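Local structure of 5-carboxyvanillate decarboxylase (Sphingomonas paucimobilis, 4L6D) at residues A[8-13]-A[51-56]; A[99-104]-A[136-141]. The protein probably removes a carboxyl group from 5-carboxyvanillate as a manganese-dependent lyase of the amidohydrolase fold, and here holds vanillic acid. All coordinates share one frame; numbering follows the deposited sequence.

Contact 1. Residues A[8-13]-A[51-56]. With MN (manganese (II) ion), chain I.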
ATOM      1  N   GLU A   8     -10.822   5.997 -16.752  1.00  4.69           N
ATOM      2  CA  GLU A   8     -11.104   6.585 -15.435  1.00  3.93           C
ATOM      3  C   GLU A   8     -11.321   8.086 -15.551  1.00  5.09           C
ATOM      4  O   GLU A   8     -10.629   8.884 -14.914  1.00  5.43           O
ATOM      5  CB  GLU A   8      -9.989   6.303 -14.417  1.00  3.79           C
ATOM      6  CG  GLU A   8     -10.501   6.427 -12.957  1.00  4.98           C
ATOM      7  CD  GLU A   8      -9.388   6.353 -11.922  1.00  4.88           C
ATOM      8  OE1 GLU A   8      -8.746   5.283 -11.803  1.00  5.09           O
ATOM      9  OE2 GLU A   8      -9.151   7.363 -11.224  1.00  6.31           O
ATOM     10  N   GLU A   9     -12.304   8.465 -16.359  1.00  4.26           N
ATOM     11  CA  GLU A   9     -12.420   9.845 -16.782  1.00  4.46           C
ATOM     12  C   GLU A   9     -13.612  10.469 -16.095  1.00  5.33           C
ATOM     13  O   GLU A   9     -14.755  10.131 -16.374  1.00  6.36           O
ATOM     14  CB  GLU A   9     -12.491   9.918 -18.313  1.00  5.77           C
ATOM     15  CG  GLU A   9     -11.427   9.014 -18.976  1.00  5.90           C
ATOM     16  CD  GLU A   9     -10.057   9.172 -18.327  1.00  4.86           C
ATOM     17  OE1 GLU A   9      -9.400   8.140 -18.014  1.00  4.81           O
ATOM     18  OE2 GLU A   9      -9.652  10.337 -18.108  1.00  5.65           O
ATOM     19  N   ALA A  10     -13.314  11.368 -15.167  1.00  5.14           N
ATOM     20  CA  ALA A  10     -14.311  11.935 -14.271  1.00  4.81           C
ATOM     21  C   ALA A  10     -15.187  12.979 -14.945  1.00  5.10           C
ATOM     22  O   ALA A  10     -14.732  13.738 -15.805  1.00  7.12           O
ATOM     23  CB  ALA A  10     -13.611  12.552 -13.063  1.00  5.34           C
ATOM     24  N   VAL A  11     -16.443  13.028 -14.506  1.00  6.04           N
ATOM     25  CA  VAL A  11     -17.412  14.004 -14.979  1.00  6.80           C
ATOM     26  C   VAL A  11     -18.306  14.367 -13.788  1.00  6.02           C
ATOM     27  O   VAL A  11     -18.332  13.652 -12.796  1.00  6.28           O
ATOM     28  CB  VAL A  11     -18.255  13.423 -16.150  1.00  6.70           C
ATOM     29  CG1 VAL A  11     -19.174  12.281 -15.667  1.00  7.98           C
ATOM     30  CG2 VAL A  11     -19.048  14.497 -16.865  1.00  9.21           C
ATOM     31  N   THR A  12     -19.023  15.480 -13.874  1.00  6.06           N
ATOM     32  CA  THR A  12     -20.074  15.737 -12.898  1.00  6.27           C
ATOM     33  C   THR A  12     -21.287  16.331 -13.594  1.00  8.04           C
ATOM     34  O   THR A  12     -21.236  16.638 -14.788  1.00  7.87           O
ATOM     35  CB  THR A  12     -19.611  16.626 -11.740  1.00  8.98           C
ATOM     36  OG1 THR A  12     -20.617  16.624 -10.714  1.00  8.71           O
ATOM     37  CG2 THR A  12     -19.355  18.063 -12.213  1.00  8.29           C
ATOM     38  N   PHE A  13     -22.368  16.479 -12.842  1.00  6.85           N
ATOM     39  CA  PHE A  13     -23.627  16.992 -13.366  1.00  7.22           C
ATOM     40  C   PHE A  13     -24.182  17.990 -12.368  1.00  7.56           C
ATOM     41  O   PHE A  13     -23.950  17.854 -11.166  1.00  8.53           O
ATOM     42  CB  PHE A  13     -24.623  15.844 -13.578  1.00  7.20           C
ATOM     43  CG  PHE A  13     -24.088  14.734 -14.438  1.00  6.89           C
ATOM     44  CD1 PHE A  13     -24.001  14.891 -15.815  1.00  6.96           C
ATOM     45  CD2 PHE A  13     -23.680  13.540 -13.869  1.00  9.45           C
ATOM     46  CE1 PHE A  13     -23.494  13.868 -16.611  1.00 10.35           C
ATOM     47  CE2 PHE A  13     -23.181  12.508 -14.657  1.00  8.19           C
ATOM     48  CZ  PHE A  13     -23.091  12.678 -16.031  1.00  8.26           C
ATOM     49  N   GLY A  51     -16.040  23.371 -13.537  1.00  9.80           N
ATOM     50  CA  GLY A  51     -16.222  23.584 -14.962  1.00  8.18           C
ATOM     51  C   GLY A  51     -15.571  22.493 -15.797  1.00  7.79           C
ATOM     52  O   GLY A  51     -16.168  22.005 -16.762  1.00 10.32           O
ATOM     53  N   ARG A  52     -14.354  22.103 -15.430  1.00  7.48           N
ATOM     54  CA  ARG A  52     -13.634  21.083 -16.185  1.00  8.52           C
ATOM     55  C   ARG A  52     -14.263  19.696 -16.056  1.00  7.85           C
ATOM     56  O   ARG A  52     -14.294  18.930 -17.019  1.00  9.45           O
ATOM     57  CB  ARG A  52     -12.150  21.098 -15.806  1.00 10.21           C
ATOM     58  CG  ARG A  52     -11.550  22.498 -16.027  1.00 12.84           C
ATOM     59  CD  ARG A  52     -10.047  22.544 -15.906  1.00 14.50           C
ATOM     60  NE  ARG A  52      -9.427  21.659 -16.878  1.00 15.02           N
ATOM     61  CZ  ARG A  52      -8.719  20.592 -16.541  1.00 19.63           C
ATOM     62  NH1 ARG A  52      -8.527  20.314 -15.259  1.00 17.73           N
ATOM     63  NH2 ARG A  52      -8.197  19.816 -17.479  1.00 20.41           N
ATOM     64  N   LEU A  53     -14.779  19.391 -14.871  1.00  6.45           N
ATOM     65  CA  LEU A  53     -15.503  18.143 -14.648  1.00  6.20           C
ATOM     66  C   LEU A  53     -16.821  18.115 -15.416  1.00  8.83           C
ATOM     67  O   LEU A  53     -17.222  17.072 -15.954  1.00  7.02           O
ATOM     68  CB  LEU A  53     -15.803  17.987 -13.155  1.00  6.45           C
ATOM     69  CG  LEU A  53     -14.604  17.611 -12.278  1.00  6.29           C
ATOM     70  CD1 LEU A  53     -14.913  17.895 -10.808  1.00  8.40           C
ATOM     71  CD2 LEU A  53     -14.275  16.135 -12.455  1.00  7.22           C
ATOM     72  N   SER A  54     -17.499  19.258 -15.460  1.00  8.12           N
ATOM     73  CA  SER A  54     -18.821  19.333 -16.080  1.00  7.00           C
ATOM     74  C   SER A  54     -18.702  19.260 -17.592  1.00  7.41           C
ATOM     75  O   SER A  54     -19.592  18.752 -18.268  1.00 10.62           O
ATOM     76  CB  SER A  54     -19.529  20.639 -15.703  1.00  9.45           C
ATOM     77  OG  SER A  54     -19.711  20.738 -14.298  1.00 10.95           O
ATOM     78  N   ASP A  55     -17.609  19.794 -18.122  1.00  7.90           N
ATOM     79  CA  ASP A  55     -17.419  19.855 -19.565  1.00  7.75           C
ATOM     80  C   ASP A  55     -17.196  18.481 -20.193  1.00  8.08           C
ATOM     81  O   ASP A  55     -16.341  17.709 -19.748  1.00  9.01           O
ATOM     82  CB  ASP A  55     -16.228  20.742 -19.905  1.00  7.57           C
ATOM     83  CG  ASP A  55     -15.768  20.551 -21.326  1.00  9.85           C
ATOM     84  OD1 ASP A  55     -16.570  20.845 -22.238  1.00 14.47           O
ATOM     85  OD2 ASP A  55     -14.627  20.091 -21.519  1.00 11.98           O
ATOM     86  N   VAL A  56     -17.956  18.187 -21.241  1.00  9.16           N
ATOM     87  CA  VAL A  56     -17.748  16.954 -21.990  1.00 10.13           C
ATOM     88  C   VAL A  56     -17.388  17.235 -23.451  1.00 13.56           C
ATOM     89  O   VAL A  56     -16.409  16.686 -23.980  1.00 12.61           O
ATOM     90  CB  VAL A  56     -18.995  16.051 -21.915  1.00 10.22           C
ATOM     91  CG1 VAL A  56     -18.840  14.845 -22.820  1.00 11.94           C
ATOM     92  CG2 VAL A  56     -19.219  15.592 -20.484  1.00 10.96           C
TER
HETATM   93 MN    MN I 401      -9.946   9.341 -10.752  1.00  5.68          MN
HETATM   94  O   HOH W   1     -11.485   9.704 -12.273  1.00  6.18           O
HETATM   95  O   HOH W   2     -21.826  17.314 -17.406  1.00 12.36           O
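Thr12 N donates to Leu53 O across 3.2 Å with an angle of 145° at the hydrogen, and Val11 and Leu53 are the residues whose CA atoms face each other in register. The amide, helped by a weaker CA-H...O contact from Val11 CA to the same oxygen, meets this carbonyl near the end of helix 49-54 from above its plane, 71° out of it. A water extends the join by donating to both Thr12 O and Ser54 O. Among the side chains, Leu53 CD2 lies against Ala10 CB at 3.7 Å, while Thr12 slants across Leu53, its CG2 3.7 Å from Leu53 CB. With OG1 anti to the backbone N (chi1 -169°), Thr12 turns CG2 to the helix, 3.4 Å from Ser54 OG; that hydroxyl is hydrogen-bonded to Ile50 O. Val11 CG2 reaches Val56 CG2 at 3.8 Å. Three residues back along the strand from Val11, Glu8 OE2 binds manganese at 2.2 Å together with His174 and Asp297, and Glu8 O receives a hydrogen bond from a metal-bound water. Strand 5-11 pairs with strand 71-76 in the barrel through backbone bonds of Glu9 and Val11 with Ser75, Val56 packs on Thr103 of helix 86-106, and helix 49-54 covers the strand end beside Pro299 and Tyr300.

Contact 2. Residues A[99-104]-A[136-141]; sequences LMAQTV and LRLNGL
Leu138 points its CD2 methyl at helix 86-106 in a layer of helix-to-loop packing on the outside of the amidohydrolase TIM barrel, where residues 136-139 lead from helix 122-134 into strand 140-144. With CG of Leu138 anti to its carbonyl carbon, chi1 -75° and chi2 166° together set CD2 on the helix surface between Met100, Ala101 and Val104. Met100 crosses it at a slant, with CG 4.0 Å from Leu138 CD2; bends at chi2 and chi3 then lead the thioether away from the loop. Leu138 CD2 also lies 4.0 Å from Ala101 CA, close to the helix backbone, and is approached more loosely by Val104 CG2. Leu136 aims its side chain at Ala101 as well, so the small CB of the alanine faces two leucines; Leu136 also rests on Asn97 and Asp98, one turn back along the helix. The join is wholly apolar. Next in the chain after Leu138, Asn139 is buried, and its amide is fixed by Gly113 N at OD1 and Phe332 O at ND2, which ties the loop to strand 111-115 and to the C-terminal residues. At the outer edge of the contact, Ala101 CB meets Leu136 CD2 at 3.9 Å.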
ATOM      1  N   LEU A  99     -28.524  11.300 -16.656  1.00  7.74           N
ATOM      2  CA  LEU A  99     -27.710  12.306 -17.328  1.00  8.64           C
ATOM      3  C   LEU A  99     -26.474  11.675 -17.977  1.00  7.90           C
ATOM      4  O   LEU A  99     -26.073  12.069 -19.071  1.00  9.15           O
ATOM      5  CB  LEU A  99     -27.318  13.426 -16.355  1.00  7.72           C
ATOM      6  CG  LEU A  99     -28.495  14.327 -15.968  1.00  8.68           C
ATOM      7  CD1 LEU A  99     -28.099  15.290 -14.862  1.00 10.62           C
ATOM      8  CD2 LEU A  99     -28.992  15.101 -17.181  1.00 10.23           C
ATOM      9  N   MET A 100     -25.885  10.688 -17.306  1.00  6.81           N
ATOM     10  CA  MET A 100     -24.781   9.938 -17.901  1.00  7.25           C
ATOM     11  C   MET A 100     -25.213   9.243 -19.199  1.00  6.97           C
ATOM     12  O   MET A 100     -24.532   9.338 -20.226  1.00  7.66           O
ATOM     13  CB  MET A 100     -24.240   8.894 -16.923  1.00  9.23           C
ATOM     14  CG  MET A 100     -23.090   8.058 -17.496  1.00  7.78           C
ATOM     15  SD  MET A 100     -21.576   9.017 -17.693  1.00  6.76           S
ATOM     16  CE  MET A 100     -20.996   9.066 -16.005  1.00  6.05           C
ATOM     17  N   ALA A 101     -26.349   8.553 -19.166  1.00  8.33           N
ATOM     18  CA  ALA A 101     -26.842   7.886 -20.375  1.00  7.84           C
ATOM     19  C   ALA A 101     -27.127   8.869 -21.507  1.00  7.97           C
ATOM     20  O   ALA A 101     -26.836   8.596 -22.672  1.00  9.66           O
ATOM     21  CB  ALA A 101     -28.081   7.028 -20.071  1.00  9.65           C
ATOM     22  N   GLN A 102     -27.680  10.026 -21.167  1.00  7.96           N
ATOM     23  CA  GLN A 102     -27.981  11.030 -22.175  1.00  8.88           C
ATOM     24  C   GLN A 102     -26.710  11.654 -22.743  1.00  7.78           C
ATOM     25  O   GLN A 102     -26.641  11.955 -23.937  1.00 10.11           O
ATOM     26  CB  GLN A 102     -28.917  12.103 -21.615  1.00  8.28           C
ATOM     27  CG  GLN A 102     -30.321  11.559 -21.373  1.00  8.58           C
ATOM     28  CD  GLN A 102     -31.205  12.462 -20.527  1.00 13.38           C
ATOM     29  OE1 GLN A 102     -30.955  13.659 -20.393  1.00 15.65           O
ATOM     30  NE2 GLN A 102     -32.242  11.879 -19.943  1.00 18.39           N
ATOM     31  N   THR A 103     -25.706  11.834 -21.891  1.00  7.43           N
ATOM     32  CA  THR A 103     -24.409  12.323 -22.348  1.00  8.78           C
ATOM     33  C   THR A 103     -23.766  11.341 -23.320  1.00 11.14           C
ATOM     34  O   THR A 103     -23.267  11.720 -24.386  1.00 10.86           O
ATOM     35  CB  THR A 103     -23.481  12.555 -21.158  1.00 10.29           C
ATOM     36  OG1 THR A 103     -24.028  13.606 -20.358  1.00 11.59           O
ATOM     37  CG2 THR A 103     -22.082  12.947 -21.627  1.00  9.46           C
ATOM     38  N   VAL A 104     -23.775  10.071 -22.944  1.00  6.90           N
ATOM     39  CA  VAL A 104     -23.240   9.039 -23.813  1.00  7.06           C
ATOM     40  C   VAL A 104     -23.970   8.977 -25.152  1.00  7.21           C
ATOM     41  O   VAL A 104     -23.346   8.938 -26.217  1.00  7.95           O
ATOM     42  CB  VAL A 104     -23.258   7.676 -23.099  1.00  7.39           C
ATOM     43  CG1 VAL A 104     -23.022   6.538 -24.090  1.00 10.46           C
ATOM     44  CG2 VAL A 104     -22.210   7.664 -22.001  1.00  9.10           C
ATOM     45  N   LEU A 136     -30.941   1.648 -19.200  1.00 10.31           N
ATOM     46  CA  LEU A 136     -29.996   2.658 -19.677  1.00  8.79           C
ATOM     47  C   LEU A 136     -28.911   2.037 -20.554  1.00  9.43           C
ATOM     48  O   LEU A 136     -28.311   2.712 -21.389  1.00  9.38           O
ATOM     49  CB  LEU A 136     -29.348   3.386 -18.504  1.00  7.41           C
ATOM     50  CG  LEU A 136     -30.338   4.175 -17.649  1.00  7.88           C
ATOM     51  CD1 LEU A 136     -29.586   4.892 -16.556  1.00  9.84           C
ATOM     52  CD2 LEU A 136     -31.097   5.157 -18.507  1.00  8.48           C
ATOM     53  N   ARG A 137     -28.670   0.746 -20.350  1.00  8.00           N
ATOM     54  CA  ARG A 137     -27.665   0.009 -21.109  1.00  8.49           C
ATOM     55  C   ARG A 137     -26.285   0.667 -21.021  1.00  8.39           C
ATOM     56  O   ARG A 137     -25.523   0.705 -21.992  1.00  9.21           O
ATOM     57  CB  ARG A 137     -28.119  -0.198 -22.560  1.00 12.88           C
ATOM     58  CG  ARG A 137     -29.260  -1.206 -22.694  1.00 17.97           C
ATOM     59  CD  ARG A 137     -29.983  -1.077 -24.027  1.00 27.86           C
ATOM     60  NE  ARG A 137     -31.041  -0.070 -23.956  1.00 39.10           N
ATOM     61  CZ  ARG A 137     -32.328  -0.343 -23.752  1.00 38.34           C
ATOM     62  NH1 ARG A 137     -32.731  -1.600 -23.610  1.00 41.86           N
ATOM     63  NH2 ARG A 137     -33.216   0.642 -23.694  1.00 31.25           N
ATOM     64  N   LEU A 138     -25.959   1.166 -19.836  1.00  7.54           N
ATOM     65  CA  LEU A 138     -24.637   1.737 -19.605  1.00  6.35           C
ATOM     66  C   LEU A 138     -23.548   0.665 -19.582  1.00  7.19           C
ATOM     67  O   LEU A 138     -23.831  -0.537 -19.561  1.00  8.72           O
ATOM     68  CB  LEU A 138     -24.616   2.608 -18.345  1.00  6.45           C
ATOM     69  CG  LEU A 138     -25.293   3.967 -18.554  1.00  7.94           C
ATOM     70  CD1 LEU A 138     -25.552   4.625 -17.214  1.00  9.21           C
ATOM     71  CD2 LEU A 138     -24.430   4.855 -19.426  1.00 10.59           C
ATOM     72  N   ASN A 139     -22.299   1.109 -19.599  1.00  6.22           N
ATOM     73  CA  ASN A 139     -21.167   0.230 -19.876  1.00  6.20           C
ATOM     74  C   ASN A 139     -20.615  -0.500 -18.663  1.00  6.48           C
ATOM     75  O   ASN A 139     -19.874  -1.479 -18.791  1.00  8.66           O
ATOM     76  CB  ASN A 139     -20.062   1.057 -20.537  1.00  6.63           C
ATOM     77  CG  ASN A 139     -20.506   1.659 -21.843  1.00  8.43           C
ATOM     78  OD1 ASN A 139     -21.096   2.742 -21.871  1.00  7.00           O
ATOM     79  ND2 ASN A 139     -20.251   0.951 -22.937  1.00  8.34           N
ATOM     80  N   GLY A 140     -20.992  -0.033 -17.481  1.00  5.09           N
ATOM     81  CA  GLY A 140     -20.503  -0.631 -16.258  1.00  6.56           C
ATOM     82  C   GLY A 140     -20.954   0.213 -15.095  1.00  4.91           C
ATOM     83  O   GLY A 140     -21.859   1.033 -15.242  1.00  5.61           O
ATOM     84  N   LEU A 141     -20.307   0.022 -13.953  1.00  4.73           N
ATOM     85  CA  LEU A 141     -20.653   0.743 -12.728  1.00  4.76           C
ATOM     86  C   LEU A 141     -19.418   1.350 -12.089  1.00  6.22           C
ATOM     87  O   LEU A 141     -18.300   0.883 -12.307  1.00  5.86           O
ATOM     88  CB  LEU A 141     -21.310  -0.211 -11.731  1.00  5.73           C
ATOM     89  CG  LEU A 141     -22.634  -0.833 -12.158  1.00  5.16           C
ATOM     90  CD1 LEU A 141     -22.943  -2.056 -11.289  1.00  9.12           C
ATOM     91  CD2 LEU A 141     -23.783   0.162 -12.116  1.00  6.34           C
TER

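How the contacts relate
The two contacts have centres about 14 Å apart and meet through the end of strand 5-11 and helix 86-106. Val11 CG1 of contact 1 touches Met100 CE of contact 2 at 3.7 Å, and the ring of Phe13 continues the seam, with CD1 3.7 Å from Leu99 CB and CZ 3.7 Å from Met100 N. Met100 therefore faces both the strand and the loop 136-139. Contact 1 is the closer to the active site: the side chain of His174 is about 6 Å from that of Ala10 and about 11 Å from that of Met100. Ala10 is also about 5 Å from a bound vanillic acid. The side chain of Leu138 is about 6 Å from a different manganese, not Glu8's.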